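Local coordinates for glycoside hydrolase family 16 protein (Bacteroides ovatus, PDB 7KR6) that probably hydrolyses beta-glucosidic bonds within mixed-linkage beta-glucans as an endo-glucanase of the beta-sandwich family 16, at residues A[41-55]-A[67-81]. The protein carries 1 engineered substitution. Numbering follows the deposited sequence.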
loop_
_atom_site.group_PDB
_atom_site.type_symbol
_atom_site.label_atom_id
_atom_site.label_comp_id
_atom_site.label_asym_id
_atom_site.label_seq_id
_atom_site.Cartn_x
_atom_site.Cartn_y
_atom_site.Cartn_z
ATOM N N ASP A 41 -17.347 4.805 -27.782
ATOM C CA ASP A 41 -17.507 3.374 -28.158
ATOM C C ASP A 41 -16.239 2.881 -28.858
ATOM O O ASP A 41 -16.222 1.722 -29.222
ATOM C CB ASP A 41 -18.705 3.146 -29.081
ATOM C CG ASP A 41 -20.023 3.071 -28.339
ATOM O OD1 ASP A 41 -20.088 2.372 -27.354
ATOM O OD2 ASP A 41 -20.966 3.784 -28.734
ATOM N N PHE A 42 -15.245 3.730 -29.125
ATOM C CA PHE A 42 -13.975 3.360 -29.774
ATOM C C PHE A 42 -14.226 2.710 -31.140
ATOM O O PHE A 42 -13.580 1.730 -31.468
ATOM C CB PHE A 42 -13.173 2.464 -28.812
ATOM C CG PHE A 42 -12.669 3.254 -27.635
ATOM C CD1 PHE A 42 -11.746 4.285 -27.795
ATOM C CD2 PHE A 42 -13.063 2.937 -26.354
ATOM C CE1 PHE A 42 -11.324 5.050 -26.714
ATOM C CE2 PHE A 42 -12.626 3.698 -25.279
ATOM C CZ PHE A 42 -11.749 4.741 -25.454
ATOM N N ASN A 43 -15.078 3.328 -31.966
ATOM C CA ASN A 43 -15.176 2.933 -33.390
ATOM C C ASN A 43 -13.994 3.523 -34.151
ATOM O O ASN A 43 -13.714 3.086 -35.272
ATOM C CB ASN A 43 -16.498 3.390 -33.970
ATOM C CG ASN A 43 -17.657 2.622 -33.394
ATOM O OD1 ASN A 43 -17.571 1.419 -33.192
ATOM N ND2 ASN A 43 -18.736 3.306 -33.106
ATOM N N PHE A 44 -13.348 4.535 -33.577
ATOM C CA PHE A 44 -12.130 5.179 -34.094
ATOM C C PHE A 44 -11.441 5.869 -32.923
ATOM O O PHE A 44 -12.054 6.003 -31.851
ATOM C CB PHE A 44 -12.456 6.187 -35.216
ATOM C CG PHE A 44 -13.209 7.410 -34.792
ATOM C CD1 PHE A 44 -14.548 7.309 -34.510
ATOM C CD2 PHE A 44 -12.578 8.642 -34.684
ATOM C CE1 PHE A 44 -15.285 8.413 -34.107
ATOM C CE2 PHE A 44 -13.299 9.732 -34.219
ATOM C CZ PHE A 44 -14.650 9.616 -33.957
ATOM N N PHE A 45 -10.194 6.235 -33.149
ATOM C CA PHE A 45 -9.357 6.979 -32.180
ATOM C C PHE A 45 -9.647 8.463 -32.385
ATOM O O PHE A 45 -9.184 9.081 -33.377
ATOM C CB PHE A 45 -7.883 6.681 -32.337
ATOM C CG PHE A 45 -7.084 7.268 -31.208
ATOM C CD1 PHE A 45 -7.089 6.636 -29.973
ATOM C CD2 PHE A 45 -6.410 8.466 -31.344
ATOM C CE1 PHE A 45 -6.370 7.171 -28.923
ATOM C CE2 PHE A 45 -5.721 9.010 -30.277
ATOM C CZ PHE A 45 -5.703 8.348 -29.069
ATOM N N ASP A 46 -10.357 9.043 -31.431
ATOM C CA ASP A 46 -10.830 10.450 -31.501
ATOM C C ASP A 46 -9.817 11.383 -30.849
ATOM O O ASP A 46 -9.811 11.500 -29.590
ATOM C CB ASP A 46 -12.219 10.554 -30.926
ATOM C CG ASP A 46 -12.819 11.951 -31.032
ATOM O OD1 ASP A 46 -12.121 12.877 -31.502
ATOM O OD2 ASP A 46 -13.970 12.062 -30.680
ATOM N N GLU A 47 -8.986 12.032 -31.659
ATOM C CA GLU A 47 -7.940 12.980 -31.231
ATOM C C GLU A 47 -8.556 14.232 -30.597
ATOM O O GLU A 47 -7.802 14.930 -29.955
ATOM C CB GLU A 47 -7.011 13.277 -32.404
ATOM C CG GLU A 47 -6.311 12.021 -32.878
ATOM C CD GLU A 47 -5.329 12.197 -34.016
ATOM O OE1 GLU A 47 -5.456 13.192 -34.733
ATOM O OE2 GLU A 47 -4.456 11.324 -34.170
ATOM N N LYS A 48 -9.863 14.454 -30.667
ATOM C CA LYS A 48 -10.506 15.596 -29.957
ATOM C C LYS A 48 -10.767 15.215 -28.496
ATOM O O LYS A 48 -11.102 16.076 -27.711
ATOM C CB LYS A 48 -11.816 16.003 -30.618
ATOM C CG LYS A 48 -11.667 16.454 -32.072
ATOM C CD LYS A 48 -12.923 17.113 -32.599
ATOM C CE LYS A 48 -12.705 17.827 -33.920
ATOM N NZ LYS A 48 -12.591 16.864 -35.046
ATOM N N VAL A 49 -10.552 13.953 -28.147
ATOM C CA VAL A 49 -10.790 13.441 -26.774
ATOM C C VAL A 49 -9.503 12.893 -26.165
ATOM O O VAL A 49 -9.323 13.100 -24.962
ATOM C CB VAL A 49 -11.881 12.366 -26.785
ATOM C CG1 VAL A 49 -12.062 11.741 -25.395
ATOM C CG2 VAL A 49 -13.181 12.966 -27.294
ATOM N N TRP A 50 -8.697 12.169 -26.945
ATOM C CA TRP A 50 -7.537 11.406 -26.401
ATOM C C TRP A 50 -6.223 11.895 -26.991
ATOM O O TRP A 50 -6.215 12.357 -28.161
ATOM C CB TRP A 50 -7.738 9.906 -26.667
ATOM C CG TRP A 50 -9.016 9.340 -26.146
ATOM C CD1 TRP A 50 -10.130 9.019 -26.851
ATOM C CD2 TRP A 50 -9.348 9.110 -24.760
ATOM N NE1 TRP A 50 -11.117 8.560 -26.026
ATOM C CE2 TRP A 50 -10.656 8.571 -24.734
ATOM C CE3 TRP A 50 -8.628 9.218 -23.551
ATOM C CZ2 TRP A 50 -11.326 8.231 -23.557
ATOM C CZ3 TRP A 50 -9.277 8.823 -22.397
ATOM C CH2 TRP A 50 -10.594 8.349 -22.384
ATOM N N THR A 51 -5.135 11.722 -26.245
ATOM C CA THR A 51 -3.752 11.908 -26.663
ATOM C C THR A 51 -2.999 10.618 -26.349
ATOM O O THR A 51 -3.054 10.188 -25.184
ATOM C CB THR A 51 -3.125 13.101 -25.955
ATOM O OG1 THR A 51 -4.064 14.157 -26.123
ATOM C CG2 THR A 51 -1.745 13.464 -26.445
ATOM N N LYS A 52 -2.322 10.060 -27.339
ATOM C CA LYS A 52 -1.313 8.998 -27.139
ATOM C C LYS A 52 -0.045 9.581 -26.533
ATOM O O LYS A 52 0.423 10.631 -26.963
ATOM C CB LYS A 52 -0.993 8.285 -28.462
ATOM C CG LYS A 52 -2.201 7.752 -29.194
ATOM C CD LYS A 52 -1.823 7.053 -30.464
ATOM C CE LYS A 52 -2.987 6.534 -31.261
ATOM N NZ LYS A 52 -2.496 5.664 -32.372
ATOM N N GLU A 53 0.519 8.891 -25.537
ATOM C CA GLU A 53 1.715 9.356 -24.821
ATOM C C GLU A 53 2.935 8.664 -25.392
ATOM O O GLU A 53 2.840 7.472 -25.826
ATOM C CB GLU A 53 1.607 9.166 -23.294
ATOM C CG GLU A 53 0.485 9.980 -22.705
ATOM C CD GLU A 53 0.476 9.995 -21.182
ATOM O OE1 GLU A 53 1.566 10.047 -20.618
ATOM O OE2 GLU A 53 -0.608 9.913 -20.592
ATOM N N THR A 54 4.043 9.397 -25.347
ATOM C CA THR A 54 5.393 8.955 -25.769
ATOM C C THR A 54 6.374 9.209 -24.641
ATOM O O THR A 54 6.543 10.374 -24.235
ATOM C CB THR A 54 5.905 9.677 -27.026
ATOM O OG1 THR A 54 4.953 9.435 -28.056
ATOM C CG2 THR A 54 7.272 9.157 -27.417
ATOM N N HIS A 55 6.976 8.159 -24.099
ATOM C CA HIS A 55 7.933 8.310 -22.990
ATOM C C HIS A 55 8.981 7.202 -23.088
ATOM O O HIS A 55 8.641 6.104 -23.565
ATOM C CB HIS A 55 7.258 8.202 -21.603
ATOM C CG HIS A 55 6.114 9.127 -21.363
ATOM N ND1 HIS A 55 6.296 10.461 -21.024
ATOM C CD2 HIS A 55 4.774 8.913 -21.384
ATOM C CE1 HIS A 55 5.111 11.023 -20.840
ATOM N NE2 HIS A 55 4.153 10.089 -21.038
ATOM N N TYR A 67 6.598 4.049 -23.756
ATOM C CA TYR A 67 5.277 4.259 -24.371
ATOM C C TYR A 67 5.469 4.885 -25.758
ATOM O O TYR A 67 6.326 5.822 -25.870
ATOM C CB TYR A 67 4.430 5.158 -23.478
ATOM C CG TYR A 67 3.899 4.491 -22.217
ATOM C CD1 TYR A 67 3.104 3.364 -22.317
ATOM C CD2 TYR A 67 4.144 5.014 -20.960
ATOM C CE1 TYR A 67 2.547 2.765 -21.192
ATOM C CE2 TYR A 67 3.580 4.439 -19.832
ATOM C CZ TYR A 67 2.774 3.319 -19.953
ATOM O OH TYR A 67 2.222 2.736 -18.829
ATOM N N ASP A 68 4.690 4.464 -26.716
ATOM C CA ASP A 68 4.712 5.123 -28.049
ATOM C C ASP A 68 3.380 5.002 -28.749
ATOM O O ASP A 68 2.488 4.240 -28.333
ATOM C CB ASP A 68 5.911 4.711 -28.884
ATOM C CG ASP A 68 5.893 3.284 -29.361
ATOM O OD1 ASP A 68 4.799 2.740 -29.574
ATOM O OD2 ASP A 68 6.995 2.756 -29.568
ATOM N N ALA A 69 3.226 5.826 -29.779
ATOM C CA ALA A 69 1.918 5.939 -30.436
ATOM C C ALA A 69 1.600 4.639 -31.177
ATOM O O ALA A 69 0.418 4.331 -31.348
ATOM C CB ALA A 69 1.909 7.148 -31.338
ATOM N N ALA A 70 2.610 3.920 -31.667
ATOM C CA ALA A 70 2.372 2.697 -32.463
ATOM C C ALA A 70 1.707 1.611 -31.610
ATOM O O ALA A 70 1.155 0.656 -32.196
ATOM C CB ALA A 70 3.667 2.192 -33.046
ATOM N N HIS A 71 1.808 1.697 -30.277
ATOM C CA HIS A 71 1.267 0.632 -29.408
ATOM C C HIS A 71 -0.108 1.013 -28.878
ATOM O O HIS A 71 -0.578 0.382 -27.896
ATOM C CB HIS A 71 2.330 0.277 -28.371
ATOM C CG HIS A 71 3.437 -0.499 -29.002
ATOM N ND1 HIS A 71 4.496 0.122 -29.686
ATOM C CD2 HIS A 71 3.659 -1.830 -29.096
ATOM C CE1 HIS A 71 5.327 -0.807 -30.156
ATOM N NE2 HIS A 71 4.834 -2.003 -29.815
ATOM N N VAL A 72 -0.716 2.045 -29.449
ATOM C CA VAL A 72 -2.137 2.392 -29.226
ATOM C C VAL A 72 -2.826 2.245 -30.581
ATOM O O VAL A 72 -2.352 2.872 -31.571
ATOM C CB VAL A 72 -2.301 3.811 -28.661
ATOM C CG1 VAL A 72 -3.762 4.084 -28.384
ATOM C CG2 VAL A 72 -1.454 4.024 -27.404
ATOM N N SER A 73 -3.935 1.508 -30.606
ATOM C CA SER A 73 -4.732 1.370 -31.841
ATOM C C SER A 73 -6.206 1.189 -31.515
ATOM O O SER A 73 -6.573 0.877 -30.345
ATOM C CB SER A 73 -4.180 0.273 -32.719
ATOM O OG SER A 73 -4.459 -0.994 -32.172
ATOM N N VAL A 74 -7.062 1.402 -32.516
ATOM C CA VAL A 74 -8.491 1.035 -32.445
ATOM C C VAL A 74 -8.741 -0.067 -33.478
ATOM O O VAL A 74 -8.296 0.102 -34.646
ATOM C CB VAL A 74 -9.413 2.262 -32.622
ATOM C CG1 VAL A 74 -10.849 1.830 -32.810
ATOM C CG2 VAL A 74 -9.307 3.188 -31.414
ATOM N N GLY A 75 -9.355 -1.172 -33.075
ATOM C CA GLY A 75 -9.460 -2.348 -33.958
ATOM C C GLY A 75 -10.576 -3.261 -33.560
ATOM O O GLY A 75 -11.359 -2.930 -32.674
ATOM N N LYS A 76 -10.653 -4.412 -34.213
ATOM C CA LYS A 76 -11.754 -5.355 -33.980
ATOM C C LYS A 76 -11.304 -6.324 -32.889
ATOM O O LYS A 76 -10.108 -6.688 -32.873
ATOM C CB LYS A 76 -12.085 -6.090 -35.285
ATOM N N ASP A 77 -12.235 -6.709 -32.026
ATOM C CA ASP A 77 -12.116 -7.887 -31.152
ATOM C C ASP A 77 -13.421 -8.669 -31.292
ATOM O O ASP A 77 -14.423 -8.292 -30.647
ATOM C CB ASP A 77 -11.848 -7.489 -29.702
ATOM C CG ASP A 77 -11.571 -8.702 -28.844
ATOM O OD1 ASP A 77 -11.052 -9.698 -29.417
ATOM O OD2 ASP A 77 -11.903 -8.667 -27.643
ATOM N N GLY A 78 -13.431 -9.663 -32.189
ATOM C CA GLY A 78 -14.683 -10.292 -32.640
ATOM C C GLY A 78 -15.532 -9.265 -33.353
ATOM O O GLY A 78 -14.984 -8.568 -34.207
ATOM N N ASP A 79 -16.794 -9.124 -32.977
ATOM C CA ASP A 79 -17.691 -8.106 -33.575
ATOM C C ASP A 79 -17.647 -6.809 -32.755
ATOM O O ASP A 79 -18.483 -5.945 -33.005
ATOM C CB ASP A 79 -19.123 -8.630 -33.723
ATOM C CG ASP A 79 -19.682 -9.294 -32.478
ATOM O OD1 ASP A 79 -19.133 -9.060 -31.372
ATOM O OD2 ASP A 79 -20.651 -10.063 -32.624
ATOM N N LYS A 80 -16.707 -6.652 -31.821
ATOM C CA LYS A 80 -16.568 -5.381 -31.076
ATOM C C LYS A 80 -15.525 -4.495 -31.756
ATOM O O LYS A 80 -14.569 -5.033 -32.327
ATOM C CB LYS A 80 -16.106 -5.647 -29.643
ATOM C CG LYS A 80 -17.100 -6.369 -28.760
ATOM C CD LYS A 80 -16.561 -6.610 -27.349
ATOM C CE LYS A 80 -17.509 -7.357 -26.443
ATOM N NZ LYS A 80 -17.691 -8.759 -26.873
ATOM N N SER A 81 -15.693 -3.176 -31.648
ATOM C CA SER A 81 -14.662 -2.176 -31.975
ATOM C C SER A 81 -14.128 -1.654 -30.650
ATOM O O SER A 81 -14.928 -1.234 -29.832
ATOM C CB SER A 81 -15.122 -1.024 -32.861
ATOM O OG SER A 81 -13.973 -0.319 -33.357
HETATM O O HOH W 1 -14.090 0.898 -36.513
HETATM O O HOH W 2 1.292 5.221 -25.965
HETATM O O HOH W 3 5.312 7.821 -30.207
#
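H55 and Y67 form a single antiparallel hydrogen-bonded bridge, Y67 N giving to H55 O at 2.9 Å and H55 N to Y67 O at 3.0 Å; from there the chain, traced back toward D41, passes V72 and V74 of strand 72-77 and ends beside S81. The contact lies at the surface of the beta-jelly-roll sandwich of family 16, with its bridge end near the bound glycan. There, H55 presents the edge of its imidazole, through CD2, to Y67 CD2. Its NE2 reaches E53 OE1 on the anti lone pair at 2.6 Å, nearly in the ring plane, which should restrict the ring's rotation. The other carboxylate oxygen, E53 OE2, makes a salt bridge with R98, a residue of the glycan pocket, and Y67 OH bonds N237. A water lies within hydrogen-bonding distance of both E53 O and D68 O.

Farther along, K52 lies stretched beside V72, its CD 3.7 Å from V72 CB. The extended chain carries NZ to V72 O at 2.9 Å, arriving from above the carbonyl plane, with a weak second bond to A69 O. On its way, CE sits over the centre of one face of the F45 ring. The same phenyl meets V72 CG1 through CE1, while V74 CG2 approaches near the ring plane and packs on F45 CB. V74 CG1 lies close to F42 O. With its hydroxyl anti to the backbone N (chi1 -166°), S81 reaches that oxygen too: OG donates to F42 O at 2.8 Å, in the carbonyl plane on a lone pair.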